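Local atomic coordinates of glucose-6-phosphate isomerase (Plasmodium falciparum, PDB entry 3QKI), a protein that probably catalyses the reversible conversion of alpha-D-glucose 6-phosphate to beta-D-fructose 6-phosphate, an early step of glycolysis. Residues T181-E186 with Q383-F388; E186-Y191 with D519-Y524; N216-R221 with L324-G329; A377-F382 with V443-F448. All coordinates share one frame; numbering follows the deposited sequence. Where two conformers were deposited one is given.

Contact 1. Residues T181-E186 with Q383-F388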
loop_
_atom_site.group_PDB
_atom_site.type_symbol
_atom_site.label_atom_id
_atom_site.label_comp_id
_atom_site.label_asym_id
_atom_site.label_seq_id
_atom_site.Cartn_x
_atom_site.Cartn_y
_atom_site.Cartn_z
ATOM N N THR A 181 -2.803 12.965 8.436
ATOM C CA THR A 181 -3.652 12.772 9.610
ATOM C C THR A 181 -3.837 11.273 9.911
ATOM O O THR A 181 -3.651 10.876 11.059
ATOM C CB THR A 181 -4.998 13.476 9.419
ATOM O OG1 THR A 181 -4.748 14.806 8.975
ATOM C CG2 THR A 181 -5.858 13.478 10.704
ATOM N N GLU A 182 -4.199 10.462 8.889
ATOM C CA GLU A 182 -4.419 9.042 9.098
ATOM C C GLU A 182 -3.136 8.327 9.539
ATOM O O GLU A 182 -3.192 7.452 10.421
ATOM C CB GLU A 182 -5.086 8.360 7.884
ATOM C CG GLU A 182 -5.372 6.893 8.190
ATOM C CD GLU A 182 -6.361 6.220 7.273
ATOM O OE1 GLU A 182 -6.347 6.516 6.059
ATOM O OE2 GLU A 182 -7.141 5.378 7.769
ATOM N N PHE A 183 -1.983 8.742 8.990
ATOM C CA PHE A 183 -0.697 8.179 9.412
ATOM C C PHE A 183 -0.567 8.400 10.936
ATOM O O PHE A 183 -0.367 7.441 11.668
ATOM C CB PHE A 183 0.487 8.806 8.611
ATOM C CG PHE A 183 1.757 9.100 9.402
ATOM C CD1 PHE A 183 2.337 8.132 10.216
ATOM C CD2 PHE A 183 2.354 10.354 9.349
ATOM C CE1 PHE A 183 3.458 8.432 11.004
ATOM C CE2 PHE A 183 3.510 10.631 10.090
ATOM C CZ PHE A 183 4.050 9.669 10.912
ATOM N N VAL A 184 -0.694 9.651 11.399
ATOM C CA VAL A 184 -0.524 10.010 12.822
ATOM C C VAL A 184 -1.591 9.372 13.703
ATOM O O VAL A 184 -1.275 8.893 14.786
ATOM C CB VAL A 184 -0.394 11.543 13.061
ATOM C CG1 VAL A 184 -0.160 11.857 14.549
ATOM C CG2 VAL A 184 0.731 12.139 12.217
ATOM N N TYR A 185 -2.839 9.338 13.234
ATOM C CA TYR A 185 -3.935 8.747 13.960
ATOM C C TYR A 185 -3.664 7.247 14.270
ATOM O O TYR A 185 -3.674 6.830 15.428
ATOM C CB TYR A 185 -5.263 8.943 13.201
ATOM C CG TYR A 185 -6.402 8.264 13.918
ATOM C CD1 TYR A 185 -6.858 8.740 15.152
ATOM C CD2 TYR A 185 -6.961 7.087 13.420
ATOM C CE1 TYR A 185 -7.841 8.070 15.861
ATOM C CE2 TYR A 185 -7.940 6.404 14.128
ATOM C CZ TYR A 185 -8.387 6.910 15.340
ATOM O OH TYR A 185 -9.404 6.293 15.997
ATOM N N GLU A 186 -3.407 6.466 13.241
ATOM C CA GLU A 186 -3.105 5.047 13.402
ATOM C C GLU A 186 -1.814 4.800 14.202
ATOM O O GLU A 186 -1.759 3.854 14.982
ATOM C CB GLU A 186 -3.058 4.357 12.032
ATOM C CG GLU A 186 -4.438 4.197 11.406
ATOM C CD GLU A 186 -5.394 3.300 12.167
ATOM O OE1 GLU A 186 -4.934 2.339 12.828
ATOM O OE2 GLU A 186 -6.611 3.581 12.125
ATOM N N GLN A 383 3.482 -2.401 13.330
ATOM C CA GLN A 383 2.147 -2.421 12.745
ATOM C C GLN A 383 1.362 -1.091 12.895
ATOM O O GLN A 383 0.581 -0.766 12.001
ATOM C CB GLN A 383 1.346 -3.637 13.230
ATOM C CG GLN A 383 0.020 -3.870 12.491
ATOM C CD GLN A 383 0.174 -4.202 11.022
ATOM O OE1 GLN A 383 1.242 -4.547 10.529
ATOM N NE2 GLN A 383 -0.893 -4.061 10.277
ATOM N N ASN A 384 1.591 -0.309 13.986
ATOM C CA ASN A 384 0.888 0.965 14.149
ATOM C C ASN A 384 1.284 2.001 13.108
ATOM O O ASN A 384 0.533 2.926 12.870
ATOM C CB ASN A 384 0.876 1.464 15.604
ATOM C CG ASN A 384 0.155 0.493 16.516
ATOM O OD1 ASN A 384 -0.693 -0.277 16.080
ATOM N ND2 ASN A 384 0.503 0.461 17.783
ATOM N N LEU A 385 2.423 1.779 12.416
ATOM C CA LEU A 385 2.868 2.616 11.304
ATOM C C LEU A 385 2.286 2.122 9.941
ATOM O O LEU A 385 2.798 2.510 8.903
ATOM C CB LEU A 385 4.407 2.745 11.288
ATOM C CG LEU A 385 4.991 3.707 12.374
ATOM C CD1 LEU A 385 6.507 3.696 12.334
ATOM C CD2 LEU A 385 4.526 5.132 12.176
ATOM N N LEU A 386 1.198 1.306 9.954
ATOM C CA LEU A 386 0.582 0.787 8.724
ATOM C C LEU A 386 0.134 1.852 7.720
ATOM O O LEU A 386 0.002 1.542 6.543
ATOM C CB LEU A 386 -0.493 -0.321 8.945
ATOM C CG LEU A 386 -1.790 0.037 9.697
ATOM C CD1 LEU A 386 -2.873 0.364 8.751
ATOM C CD2 LEU A 386 -2.316 -1.158 10.459
ATOM N N LYS A 387 -0.071 3.094 8.165
ATOM C CA LYS A 387 -0.496 4.167 7.259
ATOM C C LYS A 387 0.612 5.189 6.962
ATOM O O LYS A 387 0.360 6.167 6.269
ATOM C CB LYS A 387 -1.782 4.863 7.769
ATOM C CG LYS A 387 -2.993 3.951 7.829
ATOM C CD LYS A 387 -3.492 3.574 6.471
ATOM C CE LYS A 387 -4.668 2.640 6.536
ATOM N NZ LYS A 387 -5.077 2.221 5.169
ATOM N N PHE A 388 1.839 4.928 7.433
ATOM C CA PHE A 388 2.983 5.838 7.211
ATOM C C PHE A 388 3.376 5.889 5.724
ATOM O O PHE A 388 3.444 6.972 5.161
ATOM C CB PHE A 388 4.176 5.434 8.108
ATOM C CG PHE A 388 5.409 6.294 7.959
ATOM C CD1 PHE A 388 5.367 7.665 8.236
ATOM C CD2 PHE A 388 6.625 5.733 7.567
ATOM C CE1 PHE A 388 6.534 8.454 8.150
ATOM C CE2 PHE A 388 7.782 6.529 7.459
ATOM C CZ PHE A 388 7.727 7.880 7.760
HETATM O O HOH W 1 0.372 4.719 10.710
#
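A water joins the backbones of the two segments: it donates to Phe183 O and to Asn384 O (2.8 Å from the latter) and accepts from Lys387 N. It bridges helix 179-197, which follows strand 168-172 of the five-stranded parallel sheet, to the loop leaving strand 375-380 of the other sheet, so the contact joins the two sheet domains of the phosphoglucose isomerase fold. Lys387, the N-cap of helix 388-400, runs alongside Glu186 and slants across Glu182, its CG 3.8 Å from Glu182 CG and 3.9 Å from Glu186 CG. Its chain bends at chi2 (-70°), which carries CD and CE past the Glu182 carboxylate, yet NZ ends 4.6 Å from Glu182 OE1, an attraction beyond salt-bridge range. The carboxylate of Glu186 turns instead to Lys189 and to Arg233 of the second subunit, which also binds Asn384 OD1; the same surface thus reaches the dimer interface. Beyond the water the contact becomes apolar. The Phe183 ring has Phe388 CD1 over the rim of one face and its neighbour Val184 CG2 over the rim of the other, and Leu385 CD2 sits at its edge. The two rings lie oblique, planes 58° apart, with Phe388 CD1 3.4 Å from Phe183 CE1.

Contact 2. Residues E186-Y191 with D519-Y524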
loop_
_atom_site.group_PDB
_atom_site.type_symbol
_atom_site.label_atom_id
_atom_site.label_comp_id
_atom_site.label_asym_id
_atom_site.label_seq_id
_atom_site.Cartn_x
_atom_site.Cartn_y
_atom_site.Cartn_z
ATOM N N GLU A 186 -3.407 6.466 13.241
ATOM C CA GLU A 186 -3.105 5.047 13.402
ATOM C C GLU A 186 -1.814 4.800 14.202
ATOM O O GLU A 186 -1.759 3.854 14.982
ATOM C CB GLU A 186 -3.058 4.357 12.032
ATOM C CG GLU A 186 -4.438 4.197 11.406
ATOM C CD GLU A 186 -5.394 3.300 12.167
ATOM O OE1 GLU A 186 -4.934 2.339 12.828
ATOM O OE2 GLU A 186 -6.611 3.581 12.125
ATOM N N ALA A 187 -0.798 5.657 14.023
ATOM C CA ALA A 187 0.472 5.517 14.728
ATOM C C ALA A 187 0.326 5.712 16.236
ATOM O O ALA A 187 0.936 4.989 17.020
ATOM C CB ALA A 187 1.482 6.516 14.187
ATOM N N MET A 188 -0.460 6.714 16.622
ATOM C CA MET A 188 -0.586 7.170 18.001
ATOM C C MET A 188 -1.752 6.633 18.828
ATOM O O MET A 188 -1.687 6.712 20.053
ATOM C CB MET A 188 -0.566 8.714 18.033
ATOM C CG MET A 188 0.725 9.335 17.480
ATOM S SD MET A 188 2.273 8.476 17.963
ATOM C CE MET A 188 2.130 8.557 19.755
ATOM N N LYS A 189 -2.831 6.186 18.193
ATOM C CA LYS A 189 -4.010 5.762 18.940
ATOM C C LYS A 189 -3.774 4.761 20.063
ATOM O O LYS A 189 -4.289 4.967 21.160
ATOM C CB LYS A 189 -5.206 5.419 18.042
ATOM C CG LYS A 189 -5.088 4.085 17.287
ATOM C CD LYS A 189 -6.301 3.916 16.350
ATOM C CE LYS A 189 -6.441 2.485 15.897
ATOM N NZ LYS A 189 -7.323 2.378 14.698
ATOM N N TYR A 190 -2.962 3.713 19.810
ATOM C CA TYR A 190 -2.674 2.701 20.827
ATOM C C TYR A 190 -1.758 3.221 21.890
ATOM O O TYR A 190 -1.882 2.799 23.031
ATOM C CB TYR A 190 -2.203 1.367 20.223
ATOM C CG TYR A 190 -3.376 0.608 19.648
ATOM C CD1 TYR A 190 -4.322 0.011 20.482
ATOM C CD2 TYR A 190 -3.612 0.585 18.276
ATOM C CE1 TYR A 190 -5.417 -0.676 19.963
ATOM C CE2 TYR A 190 -4.722 -0.084 17.744
ATOM C CZ TYR A 190 -5.614 -0.725 18.593
ATOM O OH TYR A 190 -6.735 -1.353 18.077
ATOM N N TYR A 191 -0.875 4.195 21.555
ATOM C CA TYR A 191 -0.026 4.796 22.589
ATOM C C TYR A 191 -0.948 5.569 23.547
ATOM O O TYR A 191 -0.856 5.431 24.763
ATOM C CB TYR A 191 1.033 5.707 21.971
ATOM C CG TYR A 191 1.917 6.362 23.005
ATOM C CD1 TYR A 191 1.645 7.643 23.470
ATOM C CD2 TYR A 191 3.005 5.687 23.550
ATOM C CE1 TYR A 191 2.438 8.246 24.446
ATOM C CE2 TYR A 191 3.799 6.272 24.542
ATOM C CZ TYR A 191 3.506 7.551 24.989
ATOM O OH TYR A 191 4.282 8.149 25.944
ATOM N N ASP A 519 13.773 5.082 20.370
ATOM C CA ASP A 519 13.531 4.360 21.617
ATOM C C ASP A 519 12.047 3.961 21.753
ATOM O O ASP A 519 11.719 2.813 22.047
ATOM C CB ASP A 519 14.039 5.150 22.837
ATOM C CG ASP A 519 13.331 6.462 23.140
ATOM O OD1 ASP A 519 12.680 7.024 22.216
ATOM O OD2 ASP A 519 13.428 6.933 24.298
ATOM N N GLU A 520 11.149 4.890 21.462
ATOM C CA GLU A 520 9.719 4.649 21.628
ATOM C C GLU A 520 8.966 5.478 20.583
ATOM O O GLU A 520 9.441 6.546 20.198
ATOM C CB GLU A 520 9.366 5.159 23.050
ATOM C CG GLU A 520 7.939 4.962 23.517
ATOM C CD GLU A 520 7.714 5.324 24.975
ATOM O OE1 GLU A 520 8.424 6.223 25.484
ATOM O OE2 GLU A 520 6.816 4.715 25.603
ATOM N N LEU A 521 7.782 5.030 20.176
ATOM C CA LEU A 521 6.925 5.830 19.299
ATOM C C LEU A 521 5.913 6.562 20.188
ATOM O O LEU A 521 4.849 6.035 20.521
ATOM C CB LEU A 521 6.243 4.998 18.204
ATOM C CG LEU A 521 5.375 5.792 17.189
ATOM C CD1 LEU A 521 6.150 6.954 16.532
ATOM C CD2 LEU A 521 4.775 4.870 16.150
ATOM N N ASN A 522 6.295 7.749 20.653
ATOM C CA ASN A 522 5.421 8.582 21.460
ATOM C C ASN A 522 5.058 9.807 20.582
ATOM O O ASN A 522 5.432 9.836 19.398
ATOM C CB ASN A 522 6.070 8.953 22.807
ATOM C CG ASN A 522 7.407 9.638 22.709
ATOM O OD1 ASN A 522 7.729 10.311 21.731
ATOM N ND2 ASN A 522 8.238 9.445 23.709
ATOM N N PHE A 523 4.290 10.770 21.104
ATOM C CA PHE A 523 3.884 11.933 20.297
ATOM C C PHE A 523 5.063 12.760 19.773
ATOM O O PHE A 523 5.078 13.139 18.600
ATOM C CB PHE A 523 2.858 12.800 21.044
ATOM C CG PHE A 523 1.496 12.158 21.095
ATOM C CD1 PHE A 523 0.580 12.352 20.071
ATOM C CD2 PHE A 523 1.127 11.350 22.171
ATOM C CE1 PHE A 523 -0.677 11.723 20.100
ATOM C CE2 PHE A 523 -0.135 10.742 22.214
ATOM C CZ PHE A 523 -1.031 10.936 21.179
ATOM N N TYR A 524 6.063 13.009 20.636
ATOM C CA TYR A 524 7.247 13.770 20.292
ATOM C C TYR A 524 8.037 13.078 19.153
ATOM O O TYR A 524 8.382 13.723 18.162
ATOM C CB TYR A 524 8.115 13.963 21.550
ATOM C CG TYR A 524 9.398 14.706 21.271
ATOM C CD1 TYR A 524 10.582 14.018 21.030
ATOM C CD2 TYR A 524 9.434 16.102 21.261
ATOM C CE1 TYR A 524 11.778 14.699 20.796
ATOM C CE2 TYR A 524 10.618 16.791 21.009
ATOM C CZ TYR A 524 11.781 16.083 20.752
ATOM O OH TYR A 524 12.947 16.736 20.455
HETATM O O HOH W 2 6.924 8.220 26.111
#
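This is an apolar, largely aromatic contact between helix 179-197 and the loop that runs from strand 513-518 into helix 523-543, and it includes a Met-aromatic contact at the start of the latter helix. Met188 and Phe523 are its centre. The methionine chain bends at chi2 and chi3 (-41° and -57°), which folds its methyl back over the phenylalanine: Met188 CE stands 3.8 Å from the centroid of the Phe523 ring, 10° off the ring normal, a CH-pi contact, while SD lies farther above the same ring. The methyl also comes 3.3 Å from Asn522 C, so it is wedged between the ring and the backbone at the helix N-terminus. There Asn522 is the N-cap, its OD1 accepting from Thr525 N. Tyr191 extends along the same residue, with Asn522 CA 4.0 Å above the centre of its ring. Glu520 OE2 lies at the edge of that ring, in its plane, and Phe523 CE2 also approaches the edge. Leu521 CD2 reaches Ala187 CB on one side of Met188; on the opposite side Phe328 of helix 318-328 packs on Met188 and Phe523. The polar rim is closed by one water, which lies 2.6 Å from Tyr191 OH, donates to Glu520 OE1 and accepts from Asn522 ND2.

Contact 3. Residues N216-R221 with L324-G329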
loop_
_atom_site.group_PDB
_atom_site.type_symbol
_atom_site.label_atom_id
_atom_site.label_comp_id
_atom_site.label_asym_id
_atom_site.label_seq_id
_atom_site.Cartn_x
_atom_site.Cartn_y
_atom_site.Cartn_z
ATOM N N ASN A 216 -13.675 9.495 25.744
ATOM C CA ASN A 216 -12.605 9.998 24.882
ATOM C C ASN A 216 -11.825 8.969 24.070
ATOM O O ASN A 216 -10.630 9.132 23.811
ATOM C CB ASN A 216 -11.742 11.075 25.574
ATOM C CG ASN A 216 -12.567 12.232 26.089
ATOM O OD1 ASN A 216 -13.597 12.603 25.520
ATOM N ND2 ASN A 216 -12.141 12.823 27.174
ATOM N N VAL A 217 -12.537 7.901 23.668
ATOM C CA VAL A 217 -12.076 6.918 22.706
ATOM C C VAL A 217 -12.968 7.247 21.515
ATOM O O VAL A 217 -14.122 6.800 21.447
ATOM C CB VAL A 217 -12.196 5.435 23.131
ATOM C CG1 VAL A 217 -11.816 4.510 21.980
ATOM C CG2 VAL A 217 -11.341 5.154 24.348
ATOM N N PHE A 218 -12.466 8.093 20.625
ATOM C CA PHE A 218 -13.246 8.518 19.455
ATOM C C PHE A 218 -13.140 7.550 18.294
ATOM O O PHE A 218 -12.044 7.075 17.968
ATOM C CB PHE A 218 -12.826 9.923 19.020
ATOM C CG PHE A 218 -13.215 10.986 20.018
ATOM C CD1 PHE A 218 -14.424 11.671 19.897
ATOM C CD2 PHE A 218 -12.374 11.316 21.072
ATOM C CE1 PHE A 218 -14.775 12.666 20.816
ATOM C CE2 PHE A 218 -12.742 12.285 22.002
ATOM C CZ PHE A 218 -13.933 12.962 21.865
ATOM N N ASN A 219 -14.272 7.266 17.657
ATOM C CA ASN A 219 -14.268 6.391 16.501
ATOM C C ASN A 219 -14.030 7.303 15.285
ATOM O O ASN A 219 -14.964 7.883 14.747
ATOM C CB ASN A 219 -15.577 5.619 16.428
ATOM C CG ASN A 219 -15.693 4.631 15.294
ATOM O OD1 ASN A 219 -14.788 4.446 14.463
ATOM N ND2 ASN A 219 -16.834 3.984 15.227
ATOM N N VAL A 220 -12.755 7.481 14.912
ATOM C CA VAL A 220 -12.354 8.360 13.818
ATOM C C VAL A 220 -12.361 7.598 12.501
ATOM O O VAL A 220 -11.739 6.545 12.388
ATOM C CB VAL A 220 -10.998 9.045 14.114
ATOM C CG1 VAL A 220 -10.602 10.018 13.012
ATOM C CG2 VAL A 220 -11.033 9.748 15.468
ATOM N N ARG A 221 -13.083 8.132 11.515
ATOM C CA ARG A 221 -13.177 7.565 10.163
ATOM C C ARG A 221 -12.709 8.603 9.139
ATOM O O ARG A 221 -12.904 9.810 9.340
ATOM C CB ARG A 221 -14.631 7.126 9.855
ATOM C CG ARG A 221 -15.224 6.205 10.921
ATOM C CD ARG A 221 -15.273 4.771 10.475
ATOM N NE ARG A 221 -15.826 3.862 11.492
ATOM C CZ ARG A 221 -17.042 3.327 11.468
ATOM N NH1 ARG A 221 -17.893 3.632 10.497
ATOM N NH2 ARG A 221 -17.409 2.461 12.402
ATOM N N LEU A 324 -6.818 15.475 15.304
ATOM C CA LEU A 324 -5.925 14.736 16.218
ATOM C C LEU A 324 -5.983 15.234 17.671
ATOM O O LEU A 324 -5.801 14.431 18.586
ATOM C CB LEU A 324 -4.475 14.686 15.688
ATOM C CG LEU A 324 -4.257 13.956 14.332
ATOM C CD1 LEU A 324 -2.900 14.367 13.685
ATOM C CD2 LEU A 324 -4.410 12.432 14.475
ATOM N N SER A 325 -6.229 16.547 17.884
ATOM C CA SER A 325 -6.405 17.101 19.227
ATOM C C SER A 325 -7.776 16.653 19.776
ATOM O O SER A 325 -7.892 16.447 20.961
ATOM C CB SER A 325 -6.341 18.627 19.206
ATOM O OG SER A 325 -5.039 19.078 18.881
ATOM N N ILE A 326 -8.782 16.454 18.928
ATOM C CA ILE A 326 -10.077 15.919 19.394
ATOM C C ILE A 326 -9.850 14.464 19.864
ATOM O O ILE A 326 -10.226 14.102 20.978
ATOM C CB ILE A 326 -11.196 16.023 18.327
ATOM C CG1 ILE A 326 -11.629 17.502 18.122
ATOM C CG2 ILE A 326 -12.420 15.121 18.702
ATOM C CD1 ILE A 326 -12.393 17.779 16.832
ATOM N N ALA A 327 -9.179 13.657 19.030
ATOM C CA ALA A 327 -8.920 12.247 19.335
ATOM C C ALA A 327 -8.018 12.035 20.537
ATOM O O ALA A 327 -8.272 11.129 21.344
ATOM C CB ALA A 327 -8.326 11.554 18.108
ATOM N N PHE A 328 -6.944 12.851 20.663
ATOM C CA PHE A 328 -5.925 12.601 21.671
ATOM C C PHE A 328 -5.697 13.677 22.735
ATOM O O PHE A 328 -4.957 13.419 23.685
ATOM C CB PHE A 328 -4.589 12.307 20.983
ATOM C CG PHE A 328 -4.640 11.247 19.907
ATOM C CD1 PHE A 328 -5.300 10.038 20.126
ATOM C CD2 PHE A 328 -3.993 11.438 18.692
ATOM C CE1 PHE A 328 -5.329 9.057 19.140
ATOM C CE2 PHE A 328 -3.991 10.436 17.718
ATOM C CZ PHE A 328 -4.650 9.251 17.950
ATOM N N GLY A 329 -6.277 14.852 22.537
ATOM C CA GLY A 329 -6.077 15.998 23.427
ATOM C C GLY A 329 -4.976 16.891 22.878
ATOM O O GLY A 329 -3.987 16.401 22.320
HETATM O O HOH W 3 -9.641 8.806 20.728
#
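Ile326, the first residue of helix 318-328 to meet Asn216-Arg221, places CG2 over the centre of the Phe218 ring, 4.0 Å from its centroid and 11° off the normal. Its CG2 lies opposite the backbone N across CA-CB, which turns that methyl to the ring. The carbonyl of Ile326 also comes close, O lying 3.3 Å from Phe218 CE2; this oxygen accepts a hydrogen bond from Arg154. Ala327 follows, with CA 4.0 Å from Phe218 CD2 and CB 4.2 Å from Val220 CG2. Its carbonyl O receives a 2.8 Å bond from a water, which also donates to Asn216 O and accepts from Phe218 N. Phe218 itself leads into strand 219-223, at one side of the five-stranded parallel sheet, and rests on Val169 of the neighbouring strand. Helix 318-328 is thus packed against the sheet edge by a CH-pi contact and small apolar groups, while the water supplies the polar link between the two backbones.

Contact 4. Residues A377-F382 with V443-F448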
loop_
_atom_site.group_PDB
_atom_site.type_symbol
_atom_site.label_atom_id
_atom_site.label_comp_id
_atom_site.label_asym_id
_atom_site.label_seq_id
_atom_site.Cartn_x
_atom_site.Cartn_y
_atom_site.Cartn_z
ATOM N N ALA A 377 11.580 1.337 -0.802
ATOM C CA ALA A 377 10.636 0.567 0.026
ATOM C C ALA A 377 10.664 1.147 1.449
ATOM O O ALA A 377 11.733 1.200 2.073
ATOM C CB ALA A 377 10.999 -0.916 0.036
ATOM N N ILE A 378 9.498 1.610 1.940
ATOM C CA ILE A 378 9.335 2.183 3.285
ATOM C C ILE A 378 8.794 1.078 4.122
ATOM O O ILE A 378 7.650 0.645 3.924
ATOM C CB ILE A 378 8.414 3.421 3.310
ATOM C CG1 ILE A 378 8.966 4.565 2.427
ATOM C CG2 ILE A 378 8.171 3.888 4.769
ATOM C CD1 ILE A 378 10.401 5.232 2.852
ATOM N N LEU A 379 9.644 0.544 4.993
ATOM C CA LEU A 379 9.326 -0.658 5.771
ATOM C C LEU A 379 9.440 -0.485 7.290
ATOM O O LEU A 379 10.460 -0.844 7.882
ATOM C CB LEU A 379 10.178 -1.833 5.264
ATOM C CG LEU A 379 10.255 -2.028 3.748
ATOM C CD1 LEU A 379 11.370 -2.990 3.403
ATOM C CD2 LEU A 379 8.888 -2.485 3.168
ATOM N N PRO A 380 8.405 0.087 7.929
ATOM C CA PRO A 380 8.451 0.228 9.394
ATOM C C PRO A 380 8.157 -1.124 10.068
ATOM O O PRO A 380 7.161 -1.767 9.738
ATOM C CB PRO A 380 7.366 1.261 9.684
ATOM C CG PRO A 380 6.386 1.132 8.550
ATOM C CD PRO A 380 7.122 0.582 7.370
ATOM N N TYR A 381 9.022 -1.565 10.995
ATOM C CA TYR A 381 8.805 -2.820 11.742
ATOM C C TYR A 381 7.946 -2.457 12.974
ATOM O O TYR A 381 8.402 -2.474 14.119
ATOM C CB TYR A 381 10.142 -3.502 12.077
ATOM C CG TYR A 381 10.579 -4.397 10.940
ATOM C CD1 TYR A 381 10.921 -3.862 9.700
ATOM C CD2 TYR A 381 10.533 -5.782 11.061
ATOM C CE1 TYR A 381 11.230 -4.684 8.616
ATOM C CE2 TYR A 381 10.841 -6.617 9.982
ATOM C CZ TYR A 381 11.164 -6.062 8.753
ATOM O OH TYR A 381 11.460 -6.871 7.683
ATOM N N PHE A 382 6.689 -2.056 12.692
ATOM C CA PHE A 382 5.746 -1.551 13.675
ATOM C C PHE A 382 4.389 -1.466 12.994
ATOM O O PHE A 382 4.163 -0.586 12.165
ATOM C CB PHE A 382 6.197 -0.148 14.174
ATOM C CG PHE A 382 5.849 0.180 15.609
ATOM C CD1 PHE A 382 6.538 -0.415 16.668
ATOM C CD2 PHE A 382 4.832 1.089 15.906
ATOM C CE1 PHE A 382 6.230 -0.082 18.005
ATOM C CE2 PHE A 382 4.520 1.409 17.246
ATOM C CZ PHE A 382 5.230 0.836 18.281
ATOM N N VAL A 443 15.998 -0.009 0.699
ATOM C CA VAL A 443 14.976 -0.056 1.739
ATOM C C VAL A 443 15.286 0.937 2.863
ATOM O O VAL A 443 16.453 1.242 3.137
ATOM C CB VAL A 443 14.703 -1.493 2.286
ATOM C CG1 VAL A 443 14.298 -2.468 1.191
ATOM C CG2 VAL A 443 15.877 -2.058 3.089
ATOM N N GLU A 444 14.226 1.411 3.522
ATOM C CA GLU A 444 14.336 2.281 4.685
ATOM C C GLU A 444 13.530 1.566 5.776
ATOM O O GLU A 444 12.311 1.421 5.655
ATOM C CB GLU A 444 13.815 3.694 4.370
ATOM C CG GLU A 444 14.724 4.427 3.400
ATOM C CD GLU A 444 14.292 5.789 2.880
ATOM O OE1 GLU A 444 13.490 6.470 3.556
ATOM O OE2 GLU A 444 14.806 6.198 1.813
ATOM N N LEU A 445 14.250 0.999 6.754
ATOM C CA LEU A 445 13.696 0.235 7.875
ATOM C C LEU A 445 13.607 1.128 9.096
ATOM O O LEU A 445 14.563 1.862 9.402
ATOM C CB LEU A 445 14.528 -1.021 8.186
ATOM C CG LEU A 445 14.908 -1.972 7.010
ATOM C CD1 LEU A 445 15.623 -3.198 7.514
ATOM C CD2 LEU A 445 13.711 -2.439 6.263
ATOM N N ILE A 446 12.418 1.129 9.741
ATOM C CA ILE A 446 12.119 1.959 10.911
ATOM C C ILE A 446 11.702 1.024 12.032
ATOM O O ILE A 446 10.836 0.168 11.829
ATOM C CB ILE A 446 11.052 3.050 10.585
ATOM C CG1 ILE A 446 11.560 3.961 9.450
ATOM C CG2 ILE A 446 10.723 3.882 11.838
ATOM C CD1 ILE A 446 10.492 4.603 8.591
ATOM N N GLY A 447 12.393 1.117 13.166
ATOM C CA GLY A 447 12.132 0.245 14.300
ATOM C C GLY A 447 12.199 0.992 15.607
ATOM O O GLY A 447 12.768 2.094 15.663
ATOM N N PHE A 448 11.600 0.393 16.662
ATOM C CA PHE A 448 11.542 0.959 18.009
ATOM C C PHE A 448 12.039 -0.029 19.037
ATOM O O PHE A 448 11.947 -1.243 18.825
ATOM C CB PHE A 448 10.117 1.422 18.337
ATOM C CG PHE A 448 9.606 2.420 17.328
ATOM C CD1 PHE A 448 8.954 1.995 16.171
ATOM C CD2 PHE A 448 9.837 3.781 17.493
ATOM C CE1 PHE A 448 8.555 2.919 15.198
ATOM C CE2 PHE A 448 9.440 4.697 16.511
ATOM C CZ PHE A 448 8.788 4.259 15.380
HETATM O O HOH W 4 9.748 -1.797 16.250
#
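Ala377-Pro380 and Val443-Ile446 pair as parallel strands, their axes 13° apart. Ala377 O accepts from Glu444 N at 2.9 Å, and Glu444 O from Leu379 N at the same length. The next bond, Ile446 N to Leu379 O, is weak; Tyr381 N bonds Ile446 O at 2.6 Å. Beyond it Tyr381, centre of an inverse gamma turn, bends the chain away, and a water donates to Tyr381 O and accepts from Phe448 N. The side chains of Ala377, Leu379, Val443 and Leu445 share one face, where Leu379 CD1 meets Val443 CG1 at 3.7 Å; helix 428-437 packs on the first three, and Phe472 of helix 464-481 on Leu445. On the other, Glu444 runs extended beyond CG (chi2 174°), carrying its buried carboxylate alongside Ile378, OE1 3.4 Å from Ile378 CD1; Tyr533 and Arg536 hold it. At the end of the pair the edge of Phe448 points at the face of Phe382, planes 58° apart, with Phe448 CD1 3.4 Å from Phe382 CD1. The Tyr381 hydroxyl is bound by Gln428 and Tyr432. These are adjacent inner strands of the mixed six-stranded sheet, the core of one sugar isomerase (SIS) domain of phosphoglucose isomerase.

In the fold
Contacts 1 and 2 occupy successive turns of helix 179-197, share Glu186 and have centres 9 Å apart; Leu385 packs on both Ala187 and Leu521. Contact 4 lies on one side of this helix, where Phe388 of contact 1 touches Ile378 and Ile446, and Leu521 of contact 2 meets Phe382. Contact 3 lies within the other sheet domain; its Phe328 packs on Tyr185 and Lys189. Contacts 3 and 4 do not touch, their nearest atoms being about 12 Å apart. The fructose 6-phosphate site, empty in this chain, is nearest contact 4, with the side chains of Tyr381 and His429 about 8 Å apart; that of Phe183 is about 10 Å from that of Gln394, another sugar-binding residue.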